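Long-range contacts in A197 (Sulfolobus turreted icosahedral virus, PDB 2C0N), which probably acts as a viral glycosyltransferase of the GT-A fold, moving a sugar from an activated donor onto an acceptor: residues V64-I69 with L118-I123; Y82-G87 with H158-Y163; V99-W104 with E112-G117. All coordinates share one frame; numbering follows the deposited sequence.

Interaction 1 (V64-I69 with L118-I123); sequences VVPIEI and LGFTFI
The contact belongs to the core of the GT-A fold: Val64 and Pro66 of strand 64-66, with Ile69 just beyond the corner at Ile67, pack against Phe120 and Phe122 of strand 120-124. No hydrogen bond joins the two segments, so the evidence for their association is apolar contact, with Phe120 as its middle member. Its CG stands anti to the backbone N (chi1 -172°), which carries the ring across to Pro66. There Phe120 CE1 lies 3.8 Å from Pro66 CG, which comes in obliquely, while Phe120 CZ approaches Pro66 CB at 3.9 Å. Ile69 takes a different position, its CG1 lying near the ring plane at the edge, 4.2 Å from Phe120 CZ. Nearer the start of the strand, Val64 CG1 reaches Phe120 CB at 4.1 Å and the carbonyl oxygen of Gly119 at 3.7 Å, the Val64 and Phe120 side chains crossing at about a right angle. The second ring makes a smaller contact: Phe122 CZ meets the branch methyl CG2 of Ile69 at 4.0 Å. Phe120 N donates to Thr121 OG1 at 3.3 Å with an N-H...O angle of 144°, and Phe120 and Thr121 both face Phe59, which defines a classic beta bulge in strand 120-124. Around the pair, strand 162-173 binds the backbone of Val65 and Ile67, Phe20 of helix 15-23 packs on Pro66 and Ile69, and Leu60 touches both Pro66 and Phe120. The backbone of Gly119 is bonded to Asp61, the first residue of an Asp-Glu-Asp run that leads directly into Val64. That run is consistent with the DXD motif characteristic of GT-A glycosyltransferases, the hydrophobic packing described here beginning at the next residue of the chain.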
loop_
_atom_site.group_PDB
_atom_site.type_symbol
_atom_site.label_atom_id
_atom_site.label_comp_id
_atom_site.label_asym_id
_atom_site.label_seq_id
_atom_site.Cartn_x
_atom_site.Cartn_y
_atom_site.Cartn_z
ATOM N N VAL A 64 -11.366 5.381 -1.334
ATOM C CA VAL A 64 -12.628 4.671 -1.230
ATOM C C VAL A 64 -12.347 3.199 -0.874
ATOM O O VAL A 64 -11.596 2.526 -1.566
ATOM C CB VAL A 64 -13.434 4.810 -2.551
ATOM C CG1 VAL A 64 -14.688 3.933 -2.511
ATOM C CG2 VAL A 64 -13.798 6.273 -2.826
ATOM N N VAL A 65 -12.926 2.723 0.232
ATOM C CA VAL A 65 -12.650 1.393 0.747
ATOM C C VAL A 65 -13.938 0.621 0.883
ATOM O O VAL A 65 -14.737 0.893 1.779
ATOM C CB VAL A 65 -11.933 1.426 2.126
ATOM C CG1 VAL A 65 -11.650 0.006 2.614
ATOM C CG2 VAL A 65 -10.649 2.178 2.022
ATOM N N PRO A 66 -14.167 -0.335 -0.027
ATOM C CA PRO A 66 -15.397 -1.084 0.035
ATOM C C PRO A 66 -15.612 -1.840 1.318
ATOM O O PRO A 66 -14.661 -2.410 1.913
ATOM C CB PRO A 66 -15.301 -2.008 -1.186
ATOM C CG PRO A 66 -14.364 -1.272 -2.108
ATOM C CD PRO A 66 -13.376 -0.700 -1.215
ATOM N N ILE A 67 -16.867 -1.834 1.757
ATOM C CA ILE A 67 -17.262 -2.589 2.931
ATOM C C ILE A 67 -17.632 -3.994 2.512
ATOM O O ILE A 67 -17.203 -4.976 3.128
ATOM C CB ILE A 67 -18.504 -2.031 3.595
ATOM C CG1 ILE A 67 -18.233 -0.640 4.148
ATOM C CG2 ILE A 67 -18.922 -2.977 4.669
ATOM C CD1 ILE A 67 -19.470 -0.019 4.847
ATOM N N GLU A 68 -18.515 -4.103 1.544
ATOM C CA GLU A 68 -18.744 -5.384 0.935
ATOM C C GLU A 68 -19.012 -5.149 -0.523
ATOM O O GLU A 68 -19.446 -4.042 -0.942
ATOM C CB GLU A 68 -19.888 -6.178 1.586
ATOM C CG GLU A 68 -19.896 -7.661 1.165
ATOM C CD GLU A 68 -21.090 -8.443 1.679
ATOM O OE1 GLU A 68 -21.178 -8.667 2.906
ATOM O OE2 GLU A 68 -21.925 -8.867 0.832
ATOM N N ILE A 69 -18.633 -6.162 -1.289
ATOM C CA ILE A 69 -18.904 -6.231 -2.697
ATOM C C ILE A 69 -19.534 -7.603 -2.894
ATOM O O ILE A 69 -18.906 -8.611 -2.586
ATOM C CB ILE A 69 -17.629 -6.139 -3.554
ATOM C CG1 ILE A 69 -16.945 -4.775 -3.351
ATOM C CG2 ILE A 69 -17.957 -6.336 -5.047
ATOM C CD1 ILE A 69 -15.564 -4.635 -4.000
ATOM N N LEU A 118 -16.988 7.813 -10.679
ATOM C CA LEU A 118 -15.952 6.851 -11.095
ATOM C C LEU A 118 -15.014 6.401 -9.975
ATOM O O LEU A 118 -13.915 5.931 -10.248
ATOM C CB LEU A 118 -15.132 7.385 -12.294
ATOM C CG LEU A 118 -15.977 7.640 -13.540
ATOM C CD1 LEU A 118 -15.149 8.354 -14.631
ATOM C CD2 LEU A 118 -16.487 6.350 -14.040
ATOM N N GLY A 119 -15.445 6.526 -8.726
ATOM C CA GLY A 119 -14.649 6.114 -7.608
ATOM C C GLY A 119 -14.950 4.749 -7.035
ATOM O O GLY A 119 -14.280 4.325 -6.119
ATOM N N PHE A 120 -15.991 4.094 -7.532
ATOM C CA PHE A 120 -16.408 2.781 -7.033
ATOM C C PHE A 120 -17.337 2.213 -8.064
ATOM O O PHE A 120 -18.575 2.198 -7.907
ATOM C CB PHE A 120 -17.118 2.943 -5.679
ATOM C CG PHE A 120 -17.436 1.644 -4.971
ATOM C CD1 PHE A 120 -16.854 0.450 -5.331
ATOM C CD2 PHE A 120 -18.316 1.657 -3.914
ATOM C CE1 PHE A 120 -17.169 -0.724 -4.649
ATOM C CE2 PHE A 120 -18.640 0.489 -3.241
ATOM C CZ PHE A 120 -18.031 -0.696 -3.605
ATOM N N THR A 121 -16.756 1.761 -9.164
ATOM C CA THR A 121 -17.517 1.659 -10.387
ATOM C C THR A 121 -16.986 0.503 -11.214
ATOM O O THR A 121 -15.794 0.429 -11.467
ATOM C CB THR A 121 -17.367 2.944 -11.202
ATOM O OG1 THR A 121 -17.578 4.090 -10.369
ATOM C CG2 THR A 121 -18.315 2.978 -12.355
ATOM N N PHE A 122 -17.879 -0.374 -11.674
ATOM C CA PHE A 122 -17.529 -1.545 -12.426
ATOM C C PHE A 122 -18.022 -1.351 -13.846
ATOM O O PHE A 122 -19.177 -1.023 -14.046
ATOM C CB PHE A 122 -18.216 -2.768 -11.809
ATOM C CG PHE A 122 -17.797 -3.049 -10.380
ATOM C CD1 PHE A 122 -18.343 -2.324 -9.330
ATOM C CD2 PHE A 122 -16.837 -3.998 -10.102
ATOM C CE1 PHE A 122 -17.952 -2.546 -8.017
ATOM C CE2 PHE A 122 -16.428 -4.219 -8.811
ATOM C CZ PHE A 122 -16.997 -3.487 -7.754
ATOM N N ILE A 123 -17.139 -1.561 -14.825
ATOM C CA ILE A 123 -17.492 -1.327 -16.217
ATOM C C ILE A 123 -17.164 -2.565 -17.039
ATOM O O ILE A 123 -16.057 -3.056 -17.030
ATOM C CB ILE A 123 -16.762 -0.108 -16.811
ATOM C CG1 ILE A 123 -16.791 1.081 -15.835
ATOM C CG2 ILE A 123 -17.324 0.195 -18.164
ATOM C CD1 ILE A 123 -16.025 2.304 -16.332
#

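Interaction 2 (Y82-G87 with H158-Y163); sequences YDVVCG and HKPRTY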
loop_
_atom_site.group_PDB
_atom_site.type_symbol
_atom_site.label_atom_id
_atom_site.label_comp_id
_atom_site.label_asym_id
_atom_site.label_seq_id
_atom_site.Cartn_x
_atom_site.Cartn_y
_atom_site.Cartn_z
ATOM N N TYR A 82 -26.785 -4.318 -18.277
ATOM C CA TYR A 82 -26.146 -3.069 -17.865
ATOM C C TYR A 82 -24.693 -2.983 -18.326
ATOM O O TYR A 82 -23.993 -3.996 -18.436
ATOM C CB TYR A 82 -26.301 -2.856 -16.359
ATOM C CG TYR A 82 -27.718 -2.559 -16.029
ATOM C CD1 TYR A 82 -28.238 -1.280 -16.208
ATOM C CD2 TYR A 82 -28.564 -3.555 -15.594
ATOM C CE1 TYR A 82 -29.570 -1.001 -15.938
ATOM C CE2 TYR A 82 -29.899 -3.296 -15.307
ATOM C CZ TYR A 82 -30.396 -2.010 -15.486
ATOM O OH TYR A 82 -31.719 -1.771 -15.238
ATOM N N ASP A 83 -24.238 -1.753 -18.576
ATOM C CA ASP A 83 -22.847 -1.516 -18.930
ATOM C C ASP A 83 -21.971 -1.155 -17.739
ATOM O O ASP A 83 -20.757 -1.413 -17.727
ATOM C CB ASP A 83 -22.775 -0.408 -19.996
ATOM C CG ASP A 83 -23.552 -0.724 -21.228
ATOM O OD1 ASP A 83 -23.289 -1.794 -21.788
ATOM O OD2 ASP A 83 -24.427 0.089 -21.649
ATOM N N VAL A 84 -22.554 -0.494 -16.758
ATOM C CA VAL A 84 -21.792 0.064 -15.640
ATOM C C VAL A 84 -22.612 -0.177 -14.390
ATOM O O VAL A 84 -23.839 0.025 -14.396
ATOM C CB VAL A 84 -21.599 1.567 -15.800
ATOM C CG1 VAL A 84 -20.974 2.197 -14.545
ATOM C CG2 VAL A 84 -20.774 1.861 -17.052
ATOM N N VAL A 85 -21.943 -0.643 -13.351
ATOM C CA VAL A 85 -22.569 -0.860 -12.053
ATOM C C VAL A 85 -21.834 0.032 -11.023
ATOM O O VAL A 85 -20.609 -0.030 -10.915
ATOM C CB VAL A 85 -22.515 -2.329 -11.666
ATOM C CG1 VAL A 85 -23.084 -2.533 -10.308
ATOM C CG2 VAL A 85 -23.293 -3.171 -12.691
ATOM N N CYS A 86 -22.602 0.855 -10.312
ATOM C CA CYS A 86 -22.065 1.900 -9.406
ATOM C C CYS A 86 -22.269 1.501 -7.957
ATOM O O CYS A 86 -23.310 0.996 -7.609
ATOM C CB CYS A 86 -22.815 3.196 -9.589
ATOM S SG CYS A 86 -22.796 3.770 -11.274
ATOM N N GLY A 87 -21.243 1.745 -7.143
ATOM C CA GLY A 87 -21.345 1.615 -5.704
ATOM C C GLY A 87 -21.478 2.955 -4.977
ATOM O O GLY A 87 -21.215 4.064 -5.516
ATOM N N HIS A 158 -20.904 8.997 -23.337
ATOM C CA HIS A 158 -20.978 7.583 -23.748
ATOM C C HIS A 158 -22.259 6.872 -23.339
ATOM O O HIS A 158 -22.538 5.794 -23.838
ATOM C CB HIS A 158 -19.748 6.857 -23.234
ATOM C CG HIS A 158 -18.479 7.511 -23.671
ATOM N ND1 HIS A 158 -17.572 8.055 -22.788
ATOM C CD2 HIS A 158 -18.004 7.767 -24.907
ATOM C CE1 HIS A 158 -16.572 8.584 -23.467
ATOM N NE2 HIS A 158 -16.814 8.429 -24.756
ATOM N N LYS A 159 -23.033 7.491 -22.451
ATOM C CA LYS A 159 -24.398 7.037 -22.103
ATOM C C LYS A 159 -24.507 5.518 -21.846
ATOM O O LYS A 159 -25.355 4.830 -22.420
ATOM C CB LYS A 159 -25.428 7.504 -23.153
ATOM C CG LYS A 159 -25.365 9.022 -23.410
ATOM C CD LYS A 159 -26.182 9.482 -24.585
ATOM C CE LYS A 159 -27.637 9.796 -24.212
ATOM N NZ LYS A 159 -28.417 10.212 -25.440
ATOM N N PRO A 160 -23.655 4.998 -20.964
ATOM C CA PRO A 160 -23.765 3.596 -20.592
ATOM C C PRO A 160 -25.084 3.317 -19.875
ATOM O O PRO A 160 -25.631 4.191 -19.185
ATOM C CB PRO A 160 -22.574 3.398 -19.634
ATOM C CG PRO A 160 -22.279 4.762 -19.139
ATOM C CD PRO A 160 -22.541 5.668 -20.258
ATOM N N ARG A 161 -25.614 2.125 -20.059
ATOM C CA ARG A 161 -26.749 1.708 -19.244
ATOM C C ARG A 161 -26.176 1.395 -17.863
ATOM O O ARG A 161 -25.324 0.520 -17.715
ATOM C CB ARG A 161 -27.460 0.554 -19.920
ATOM C CG ARG A 161 -28.097 1.084 -21.235
ATOM C CD ARG A 161 -29.054 0.224 -21.896
ATOM N NE ARG A 161 -28.582 -1.148 -22.067
ATOM C CZ ARG A 161 -28.864 -1.928 -23.107
ATOM N NH1 ARG A 161 -29.588 -1.482 -24.134
ATOM N NH2 ARG A 161 -28.392 -3.163 -23.121
ATOM N N THR A 162 -26.610 2.188 -16.882
ATOM C CA THR A 162 -25.973 2.293 -15.577
ATOM C C THR A 162 -26.945 1.962 -14.414
ATOM O O THR A 162 -28.064 2.451 -14.373
ATOM C CB THR A 162 -25.345 3.685 -15.359
ATOM O OG1 THR A 162 -24.494 4.005 -16.470
ATOM C CG2 THR A 162 -24.500 3.723 -14.060
ATOM N N TYR A 163 -26.489 1.111 -13.490
ATOM C CA TYR A 163 -27.295 0.675 -12.326
ATOM C C TYR A 163 -26.493 0.893 -11.056
ATOM O O TYR A 163 -25.294 0.576 -11.023
ATOM C CB TYR A 163 -27.611 -0.807 -12.439
ATOM C CG TYR A 163 -28.786 -1.209 -11.623
ATOM C CD1 TYR A 163 -28.631 -1.685 -10.333
ATOM C CD2 TYR A 163 -30.077 -1.111 -12.139
ATOM C CE1 TYR A 163 -29.713 -2.037 -9.567
ATOM C CE2 TYR A 163 -31.186 -1.481 -11.367
ATOM C CZ TYR A 163 -30.975 -1.944 -10.078
ATOM O OH TYR A 163 -32.025 -2.307 -9.276
#
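Arg161 O is gripped by two donors from the other segment, Asp83 N at 2.7 Å and Val84 N at 3.1 Å. In the reverse direction, Arg161 N donates to Asp83 OD2 on its anti side at 2.8 Å, with an N-H...O angle of 165°. Parallel pairing follows, as Tyr163 N donates to Val84 O (3.0 Å) and Cys86 N to Tyr163 O (2.8 Å), setting Val84 beside Thr162 and Val85 beside Tyr163. Tyr163 CB sits above the centre of the Tyr82 ring, 3.9 Å from its centroid, a CH-pi contact; the two ring planes themselves are inclined at 59°. On the sheet face of Val84 and Thr162, Val84 CG2 presses on Pro160 CB at 3.5 Å. Thr162 OG1 is tied back to Pro160 O, donating from above the carbonyl plane. Farther out, Phe155 of helix 150-158 backs Val84, Pro160 and Thr162, Lys77 makes a cation-pi contact with Tyr163, and Arg161 NH2 bonds Gly81 O. Strand 84-88 thus lies between 162-173, parallel to it, and 120-124, antiparallel, an order that belongs to the mixed central sheet of this GT-A fold.

Interaction 3 (V99-W104 with E112-G117); sequences VYRKDW and EVNGCG
Val99 and Tyr100 pair antiparallel with Cys116 and Gly115, the first a non-hydrogen-bonded and the second a hydrogen-bonded pair, in a two-stranded sheet with a classic beta bulge. The bulge is defined by Asn114 and Gly115 both facing Tyr100: Tyr100 O accepts from Asn114 N at 3.0 Å and from Gly115 N at 3.3 Å, while Tyr100 N donates to Gly115 O at 2.9 Å. With chi1 at 63°, Tyr100 CG lies between its own backbone N and carbonyl carbon, and the ring folds over the glycine. Gly115 CA is 3.9 Å from the centroid of the Tyr100 ring, a CH-pi contact made over the face. On the sheet face of Val99 and Cys116, Val99 CG1 touches Cys116 CB at 4.1 Å; Phe155 of helix 150-158 touches both Cys116 and Tyr100. Trp104 presents its edge to the Cys116-Gly117 peptide, CZ3 coming within 4.1 Å of Gly117 N, while Tyr100 CB lies over one of its faces. The aliphatic part of Arg101 runs across Val113 at about a right angle, and its NE forms a salt bridge with Glu105. Just past strand 99-100, at the bulge, Asn114 ND2 donates to Arg101 O at 3.1 Å from above the carbonyl plane, 58° out of it.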
loop_
_atom_site.group_PDB
_atom_site.type_symbol
_atom_site.label_atom_id
_atom_site.label_comp_id
_atom_site.label_asym_id
_atom_site.label_seq_id
_atom_site.Cartn_x
_atom_site.Cartn_y
_atom_site.Cartn_z
ATOM N N VAL A 99 -23.578 8.705 -6.562
ATOM C CA VAL A 99 -24.328 8.377 -7.764
ATOM C C VAL A 99 -25.319 9.485 -7.989
ATOM O O VAL A 99 -25.734 10.146 -7.044
ATOM C CB VAL A 99 -25.074 7.018 -7.669
ATOM C CG1 VAL A 99 -24.133 5.909 -7.227
ATOM C CG2 VAL A 99 -26.223 7.110 -6.738
ATOM N N TYR A 100 -25.684 9.709 -9.238
ATOM C CA TYR A 100 -26.653 10.774 -9.547
ATOM C C TYR A 100 -27.664 10.416 -10.608
ATOM O O TYR A 100 -27.391 9.618 -11.510
ATOM C CB TYR A 100 -25.936 12.049 -9.943
ATOM C CG TYR A 100 -25.109 11.933 -11.198
ATOM C CD1 TYR A 100 -25.687 12.110 -12.462
ATOM C CD2 TYR A 100 -23.738 11.676 -11.132
ATOM C CE1 TYR A 100 -24.927 12.020 -13.605
ATOM C CE2 TYR A 100 -22.977 11.585 -12.281
ATOM C CZ TYR A 100 -23.571 11.760 -13.506
ATOM O OH TYR A 100 -22.817 11.678 -14.670
ATOM N N ARG A 101 -28.855 11.001 -10.464
ATOM C CA ARG A 101 -29.820 11.082 -11.558
ATOM C C ARG A 101 -29.874 12.554 -11.951
ATOM O O ARG A 101 -29.072 12.984 -12.774
ATOM C CB ARG A 101 -31.161 10.493 -11.156
ATOM C CG ARG A 101 -31.053 8.988 -10.949
ATOM C CD ARG A 101 -32.308 8.370 -10.422
ATOM N NE ARG A 101 -32.570 8.781 -9.058
ATOM C CZ ARG A 101 -33.626 8.412 -8.338
ATOM N NH1 ARG A 101 -34.555 7.608 -8.859
ATOM N NH2 ARG A 101 -33.748 8.851 -7.087
ATOM N N LYS A 102 -30.728 13.353 -11.321
ATOM C CA LYS A 102 -30.754 14.795 -11.620
ATOM C C LYS A 102 -29.666 15.520 -10.846
ATOM O O LYS A 102 -29.127 16.526 -11.310
ATOM C CB LYS A 102 -32.127 15.412 -11.331
ATOM C CG LYS A 102 -33.205 14.986 -12.319
ATOM C CD LYS A 102 -34.193 16.111 -12.632
ATOM C CE LYS A 102 -35.255 15.672 -13.646
ATOM N NZ LYS A 102 -36.097 16.802 -14.169
ATOM N N ASP A 103 -29.345 14.995 -9.666
ATOM C CA ASP A 103 -28.265 15.506 -8.839
ATOM C C ASP A 103 -27.693 14.360 -7.981
ATOM O O ASP A 103 -28.221 13.250 -8.008
ATOM C CB ASP A 103 -28.778 16.646 -7.966
ATOM C CG ASP A 103 -27.659 17.432 -7.296
ATOM O OD1 ASP A 103 -26.474 17.296 -7.709
ATOM O OD2 ASP A 103 -27.979 18.191 -6.347
ATOM N N TRP A 104 -26.618 14.630 -7.241
ATOM C CA TRP A 104 -26.048 13.631 -6.332
ATOM C C TRP A 104 -27.180 13.152 -5.455
ATOM O O TRP A 104 -27.963 13.948 -4.966
ATOM C CB TRP A 104 -24.884 14.190 -5.515
ATOM C CG TRP A 104 -23.796 14.671 -6.370
ATOM C CD1 TRP A 104 -23.458 15.976 -6.600
ATOM C CD2 TRP A 104 -22.938 13.878 -7.207
ATOM N NE1 TRP A 104 -22.415 16.035 -7.494
ATOM C CE2 TRP A 104 -22.084 14.764 -7.883
ATOM C CE3 TRP A 104 -22.784 12.501 -7.418
ATOM C CZ2 TRP A 104 -21.098 14.319 -8.775
ATOM C CZ3 TRP A 104 -21.814 12.056 -8.286
ATOM C CH2 TRP A 104 -20.982 12.961 -8.962
ATOM N N GLU A 112 -31.698 2.096 -11.562
ATOM C CA GLU A 112 -31.012 2.719 -12.680
ATOM C C GLU A 112 -30.683 4.179 -12.341
ATOM O O GLU A 112 -31.496 4.892 -11.745
ATOM C CB GLU A 112 -31.870 2.634 -13.964
ATOM C CG GLU A 112 -30.997 2.752 -15.236
ATOM C CD GLU A 112 -31.761 2.810 -16.506
ATOM O OE1 GLU A 112 -32.895 2.241 -16.560
ATOM O OE2 GLU A 112 -31.214 3.439 -17.454
ATOM N N VAL A 113 -29.490 4.622 -12.725
ATOM C CA VAL A 113 -29.059 6.012 -12.498
ATOM C C VAL A 113 -28.425 6.574 -13.779
ATOM O O VAL A 113 -28.216 5.829 -14.723
ATOM C CB VAL A 113 -28.055 6.122 -11.310
ATOM C CG1 VAL A 113 -28.709 5.719 -9.983
ATOM C CG2 VAL A 113 -26.801 5.285 -11.543
ATOM N N ASN A 114 -28.107 7.867 -13.799
ATOM C CA ASN A 114 -27.423 8.484 -14.964
ATOM C C ASN A 114 -25.898 8.337 -14.915
ATOM O O ASN A 114 -25.230 8.192 -15.946
ATOM C CB ASN A 114 -27.831 9.967 -15.107
ATOM C CG ASN A 114 -29.245 10.142 -15.622
ATOM O OD1 ASN A 114 -29.606 9.619 -16.682
ATOM N ND2 ASN A 114 -30.049 10.908 -14.891
ATOM N N GLY A 115 -25.323 8.359 -13.721
ATOM C CA GLY A 115 -23.901 8.127 -13.591
ATOM C C GLY A 115 -23.443 8.163 -12.145
ATOM O O GLY A 115 -24.260 8.154 -11.227
ATOM N N CYS A 116 -22.131 8.227 -11.972
ATOM C CA CYS A 116 -21.496 8.303 -10.666
ATOM C C CYS A 116 -20.122 8.974 -10.818
ATOM O O CYS A 116 -19.793 9.423 -11.911
ATOM C CB CYS A 116 -21.395 6.907 -10.065
ATOM S SG CYS A 116 -20.464 5.746 -10.999
ATOM N N GLY A 117 -19.336 9.081 -9.744
ATOM C CA GLY A 117 -18.036 9.798 -9.791
ATOM C C GLY A 117 -16.778 9.039 -10.241
ATOM O O GLY A 117 -15.646 9.588 -10.194
HETATM O O HOH W 1 -33.810 5.018 -10.744
#

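How the interactions relate
Interactions 1 and 2 belong to one mixed sheet, and interaction 3 lies at its side. The centres of the first two are about 13 Å apart, and strand 120-124 of interaction 1 lies next to strand 84-88 of interaction 2: Gly87 N pairs with Phe120 O and Phe122 N with Val85 O, both probable hydrogen bonds. Interaction 3 is centred about 10 Å from interaction 2 and 15 Å from interaction 1; its segment 112-117 meets the large sheet through a probable hydrogen bond from Val113 N to Thr162 O. Along the chain the segments of interactions 1 and 2 alternate, and interaction 3 falls between the halves of each. Residues 112-117 run directly into 118-123, so the peripheral antiparallel pairing continues into the buried core of the GT-A fold.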